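Local atomic coordinates of alcohol dehydrogenase (Aeropyrum pernix, PDB entry 1H2B), a protein that probably catalyses the NAD-dependent oxidation of alcohols, as a zinc-containing alcohol dehydrogenase of a hyperthermophilic archaeon. Residues Glu80-Ile85 against Glu162-Ala167; Pro100-Pro105 against Ser147-Pro152. One frame throughout, in Å; residues are numbered along the deposited sequence.

Interaction 1 of 2, residues Glu80-Ile85 against Glu162-Ala167; sequences ENVGYI and EMAPLA
Glu-80 and Pro-165 meet beside the zinc held by Cys-54, His-79 and Asp-168, where residues flanking two of the metal's ligands come together: Glu-80 directly follows the ligand His-79, and Ala-167 directly precedes the ligand Asp-168. The glutamate side chain is stretched, with CG anti to the backbone N (chi1 -176°) and CD continuing the line (chi2 172°), which sets the carboxylate against the CA and CB side of Pro-165, the two side chains crossing at a slant. Its CD lies 3.3 Å from Pro-165 CA, and OE1 stands 3.7 Å from Pro-165 CB. Nearer the backbone, Glu-80 CG lies 3.2 Å from Ala-164 O, a carbonyl already engaged by Ala-167 N. No hydrogen bond joins 80-85 to 162-167; the carboxylate finds its polar partners beyond them, OE1 in a salt bridge with Arg-354, an NAD-binding residue, and OE2 accepting from Ala-169 N. Strand 81-88 of the GroES-like domain lies against the type I turn from Met-163 to Leu-166, which leads into helix 166-181. Cut back to an alanine, position 80 would probably leave Arg-354 without its carboxylate mate and Ala-169 N without its acceptor, and bare one side of Pro-165. Further along the strand, Val-82 sets both methyls against Ala-164: CG1 is 3.7 Å from Ala-164 CA and CG2 is 3.8 Å from Ala-164 CB. The CB of Ala-167 points at the strand and comes 3.8 Å from Asn-81 N. Met-163 leads its thioether away from the strand, toward Val-319 and Leu-323 of helix 312-323.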
# COMPACT_ATOMS: atom_id res chain seq x y z
N GLU B 80 -24.54 -12.16 -15.93
CA GLU B 80 -24.02 -12.98 -14.84
C GLU B 80 -24.11 -14.43 -15.29
O GLU B 80 -25.01 -15.20 -14.93
CB GLU B 80 -24.82 -12.67 -13.55
CG GLU B 80 -24.32 -13.40 -12.32
CD GLU B 80 -25.02 -12.88 -11.08
OE1 GLU B 80 -26.05 -13.48 -10.73
OE2 GLU B 80 -24.55 -11.89 -10.49
N ASN B 81 -23.12 -14.83 -16.09
CA ASN B 81 -23.31 -16.02 -16.93
C ASN B 81 -22.31 -17.14 -16.77
O ASN B 81 -21.12 -16.90 -16.71
CB ASN B 81 -23.29 -15.56 -18.39
CG ASN B 81 -24.39 -14.54 -18.64
OD1 ASN B 81 -25.55 -14.82 -18.34
ND2 ASN B 81 -24.04 -13.40 -19.23
N VAL B 82 -22.83 -18.36 -16.75
CA VAL B 82 -22.00 -19.58 -16.88
C VAL B 82 -22.58 -20.44 -17.99
O VAL B 82 -23.77 -20.31 -18.34
CB VAL B 82 -21.95 -20.44 -15.59
CG1 VAL B 82 -21.08 -19.74 -14.51
CG2 VAL B 82 -23.35 -20.81 -15.09
N GLY B 83 -21.75 -21.31 -18.56
CA GLY B 83 -22.26 -22.15 -19.62
C GLY B 83 -21.16 -23.08 -20.12
O GLY B 83 -20.21 -23.37 -19.42
N TYR B 84 -21.39 -23.54 -21.34
CA TYR B 84 -20.45 -24.46 -21.98
C TYR B 84 -20.05 -23.85 -23.31
O TYR B 84 -20.88 -23.27 -24.02
CB TYR B 84 -21.14 -25.80 -22.24
CG TYR B 84 -21.64 -26.48 -21.01
CD1 TYR B 84 -22.96 -26.31 -20.57
CD2 TYR B 84 -20.78 -27.26 -20.25
CE1 TYR B 84 -23.43 -26.94 -19.41
CE2 TYR B 84 -21.23 -27.89 -19.09
CZ TYR B 84 -22.55 -27.72 -18.69
OH TYR B 84 -23.01 -28.35 -17.57
N ILE B 85 -18.77 -23.95 -23.65
CA ILE B 85 -18.35 -23.44 -24.95
C ILE B 85 -19.23 -24.12 -26.00
O ILE B 85 -19.45 -25.34 -25.93
CB ILE B 85 -16.86 -23.75 -25.21
CG1 ILE B 85 -15.94 -22.99 -24.21
CG2 ILE B 85 -16.47 -23.41 -26.66
CD1 ILE B 85 -15.88 -21.49 -24.36
N GLU B 162 -24.91 -23.15 -9.86
CA GLU B 162 -24.74 -22.53 -8.56
C GLU B 162 -23.59 -21.52 -8.52
O GLU B 162 -23.57 -20.65 -7.68
CB GLU B 162 -24.55 -23.62 -7.50
CG GLU B 162 -25.88 -24.22 -7.03
CD GLU B 162 -25.73 -25.14 -5.83
OE1 GLU B 162 -24.73 -25.01 -5.06
OE2 GLU B 162 -26.63 -26.00 -5.66
N MET B 163 -22.65 -21.63 -9.45
CA MET B 163 -21.55 -20.69 -9.55
C MET B 163 -21.91 -19.45 -10.36
O MET B 163 -21.09 -18.53 -10.42
CB MET B 163 -20.35 -21.38 -10.20
CG MET B 163 -19.74 -22.46 -9.24
SD MET B 163 -18.22 -23.20 -9.95
CE MET B 163 -16.97 -21.92 -9.58
N ALA B 164 -23.06 -19.44 -11.03
CA ALA B 164 -23.35 -18.34 -11.94
C ALA B 164 -23.18 -16.96 -11.27
O ALA B 164 -22.57 -16.06 -11.86
CB ALA B 164 -24.78 -18.43 -12.55
N PRO B 165 -23.74 -16.78 -10.07
CA PRO B 165 -23.65 -15.44 -9.47
C PRO B 165 -22.25 -14.99 -9.17
O PRO B 165 -22.12 -13.76 -8.99
CB PRO B 165 -24.49 -15.58 -8.18
CG PRO B 165 -25.51 -16.61 -8.61
CD PRO B 165 -24.61 -17.66 -9.24
N LEU B 166 -21.26 -15.87 -9.15
CA LEU B 166 -19.88 -15.40 -8.92
C LEU B 166 -19.43 -14.43 -10.03
O LEU B 166 -18.54 -13.58 -9.82
CB LEU B 166 -18.87 -16.61 -8.85
CG LEU B 166 -19.26 -17.61 -7.76
CD1 LEU B 166 -18.26 -18.74 -7.90
CD2 LEU B 166 -19.12 -17.00 -6.34
N ALA B 167 -20.05 -14.54 -11.22
CA ALA B 167 -19.63 -13.76 -12.39
C ALA B 167 -19.94 -12.27 -12.30
O ALA B 167 -19.34 -11.48 -13.00
CB ALA B 167 -20.30 -14.32 -13.66

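Interaction 2 of 2, residues Pro100-Pro105 against Ser147-Pro152; sequences PVILHP and SVIKLP
Val-101 and Val-148 touch across two antiparallel strands of the GroES-like domain, 100-103 and 148-150, with 143° between their directions. Four backbone hydrogen bonds hold them. Ile-102 and Ile-149 make the hydrogen-bonded pair, each N donating to the other's O at 3.0 Å; Val-101 with Lys-150 and Leu-103 with Val-148 are non-hydrogen-bonded pairs, which makes the valine contact diagonal. His-104 N reaches Ser-147 O at 2.8 Å, and Leu-151 N reaches Pro-100 O in a nearly straight bond (175°) that enters from above the carbonyl plane. CA-H...O contacts from Val-101 to Ile-149 O and from Leu-103 to Ser-147 O add to these.

Apolar packing divides between the two faces. On one, Val-148 bridges two residues: its CG1, anti to the backbone N (chi1 175°), presses on Val-101 CG1 at a tight 3.4 Å, while its CG2 meets Leu-103 CD2 at 3.8 Å. On the other, Ile-102 and Ile-149 lie side by side, CG2 of Ile-102 being 3.7 Å from CB of Ile-149, and Leu-151 CD1 comes up to Ile-102 CB.

Polar ends reach beyond the pair: His-104 NE2 bonds Gly-310 O and Lys-150 NZ bonds Gly-94 O. One water donates to both Pro-100 O (2.8 Å) and Leu-151 O (2.7 Å).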
# COMPACT_ATOMS: atom_id res chain seq x y z
N PRO B 100 -16.86 -26.39 -19.68
CA PRO B 100 -17.62 -25.51 -18.78
C PRO B 100 -16.82 -24.25 -18.47
O PRO B 100 -15.60 -24.30 -18.25
CB PRO B 100 -17.81 -26.35 -17.51
CG PRO B 100 -16.54 -27.28 -17.54
CD PRO B 100 -16.39 -27.63 -19.01
N VAL B 101 -17.54 -23.13 -18.42
CA VAL B 101 -16.88 -21.83 -18.28
C VAL B 101 -17.75 -20.88 -17.46
O VAL B 101 -19.00 -21.02 -17.36
CB VAL B 101 -16.59 -21.14 -19.64
CG1 VAL B 101 -15.59 -21.98 -20.48
CG2 VAL B 101 -17.90 -20.86 -20.44
N ILE B 102 -17.07 -19.91 -16.85
CA ILE B 102 -17.74 -18.77 -16.23
C ILE B 102 -17.22 -17.54 -16.94
O ILE B 102 -16.06 -17.46 -17.35
CB ILE B 102 -17.51 -18.72 -14.69
CG1 ILE B 102 -18.26 -17.49 -14.06
CG2 ILE B 102 -15.98 -18.63 -14.33
CD1 ILE B 102 -18.34 -17.66 -12.52
N LEU B 103 -18.10 -16.57 -17.13
CA LEU B 103 -17.74 -15.39 -17.92
C LEU B 103 -17.57 -14.14 -17.12
O LEU B 103 -18.49 -13.69 -16.42
CB LEU B 103 -18.78 -15.11 -19.04
CG LEU B 103 -19.05 -16.31 -19.94
CD1 LEU B 103 -20.11 -15.96 -21.03
CD2 LEU B 103 -17.78 -16.74 -20.63
N HIS B 104 -16.40 -13.50 -17.26
CA HIS B 104 -16.25 -12.14 -16.77
C HIS B 104 -17.19 -11.22 -17.56
O HIS B 104 -17.32 -11.39 -18.77
CB HIS B 104 -14.82 -11.67 -16.97
CG HIS B 104 -14.53 -10.37 -16.28
ND1 HIS B 104 -14.92 -9.16 -16.81
CD2 HIS B 104 -14.00 -10.12 -15.07
CE1 HIS B 104 -14.62 -8.19 -15.95
NE2 HIS B 104 -14.05 -8.75 -14.88
N PRO B 105 -17.92 -10.33 -16.90
CA PRO B 105 -18.96 -9.61 -17.66
C PRO B 105 -18.46 -8.59 -18.65
O PRO B 105 -19.27 -8.14 -19.45
CB PRO B 105 -19.83 -8.97 -16.56
CG PRO B 105 -19.06 -9.09 -15.29
CD PRO B 105 -17.95 -10.03 -15.46
N SER B 147 -12.66 -13.06 -21.72
CA SER B 147 -13.63 -13.01 -20.62
C SER B 147 -13.85 -14.38 -20.02
O SER B 147 -14.57 -14.53 -19.05
CB SER B 147 -15.00 -12.49 -21.16
OG SER B 147 -14.84 -11.27 -21.84
N VAL B 148 -13.27 -15.41 -20.65
CA VAL B 148 -13.56 -16.77 -20.22
C VAL B 148 -12.62 -17.29 -19.13
O VAL B 148 -11.39 -17.15 -19.24
CB VAL B 148 -13.45 -17.73 -21.44
CG1 VAL B 148 -13.62 -19.21 -21.03
CG2 VAL B 148 -14.52 -17.39 -22.44
N ILE B 149 -13.21 -17.93 -18.13
CA ILE B 149 -12.44 -18.73 -17.16
C ILE B 149 -12.97 -20.14 -17.23
O ILE B 149 -14.16 -20.39 -17.03
CB ILE B 149 -12.56 -18.16 -15.75
CG1 ILE B 149 -11.77 -16.87 -15.69
CG2 ILE B 149 -12.00 -19.20 -14.73
CD1 ILE B 149 -11.93 -16.19 -14.36
N LYS B 150 -12.07 -21.08 -17.54
CA LYS B 150 -12.42 -22.48 -17.60
C LYS B 150 -12.59 -23.08 -16.21
O LYS B 150 -11.78 -22.84 -15.30
CB LYS B 150 -11.31 -23.24 -18.34
CG LYS B 150 -11.36 -23.04 -19.77
CD LYS B 150 -10.21 -23.78 -20.47
CE LYS B 150 -10.44 -25.26 -20.50
NZ LYS B 150 -9.22 -25.90 -21.13
N LEU B 151 -13.67 -23.86 -16.04
CA LEU B 151 -13.94 -24.55 -14.82
C LEU B 151 -13.53 -26.00 -14.98
O LEU B 151 -13.23 -26.46 -16.11
CB LEU B 151 -15.44 -24.44 -14.52
CG LEU B 151 -15.79 -22.97 -14.24
CD1 LEU B 151 -17.24 -22.80 -14.21
CD2 LEU B 151 -15.19 -22.58 -12.89
N PRO B 152 -13.43 -26.72 -13.87
CA PRO B 152 -13.01 -28.13 -13.98
C PRO B 152 -13.96 -28.88 -14.90
O PRO B 152 -15.18 -28.73 -14.83
CB PRO B 152 -13.13 -28.62 -12.54
CG PRO B 152 -12.85 -27.37 -11.72
CD PRO B 152 -13.65 -26.32 -12.48
O HOH W 1 -13.44 -26.06 -18.80

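How the interactions relate
The centres of interactions 1 and 2 lie about 7 Å apart, and one sheet unites them: strand 81-88 of the first is the antiparallel neighbour of strand 100-103 of the second, which in turn pairs with 148-150. Probable backbone hydrogen bonds join them, Gly-83 O to Val-101 N at 2.9 Å and Asn-81 O to Leu-103 N at 3.1 Å. Along the chain the order is 80-85, 100-105, 147-152, 162-167, so interaction 1 encloses interaction 2. Ile-102 touches Val-82, Leu-166 and Ala-167, packing the sheet against the start of helix 166-181. The shared sheet thus adjoins the segment leading to Asp-168, a ligand of the zinc that Cys-54 and His-79 also bind.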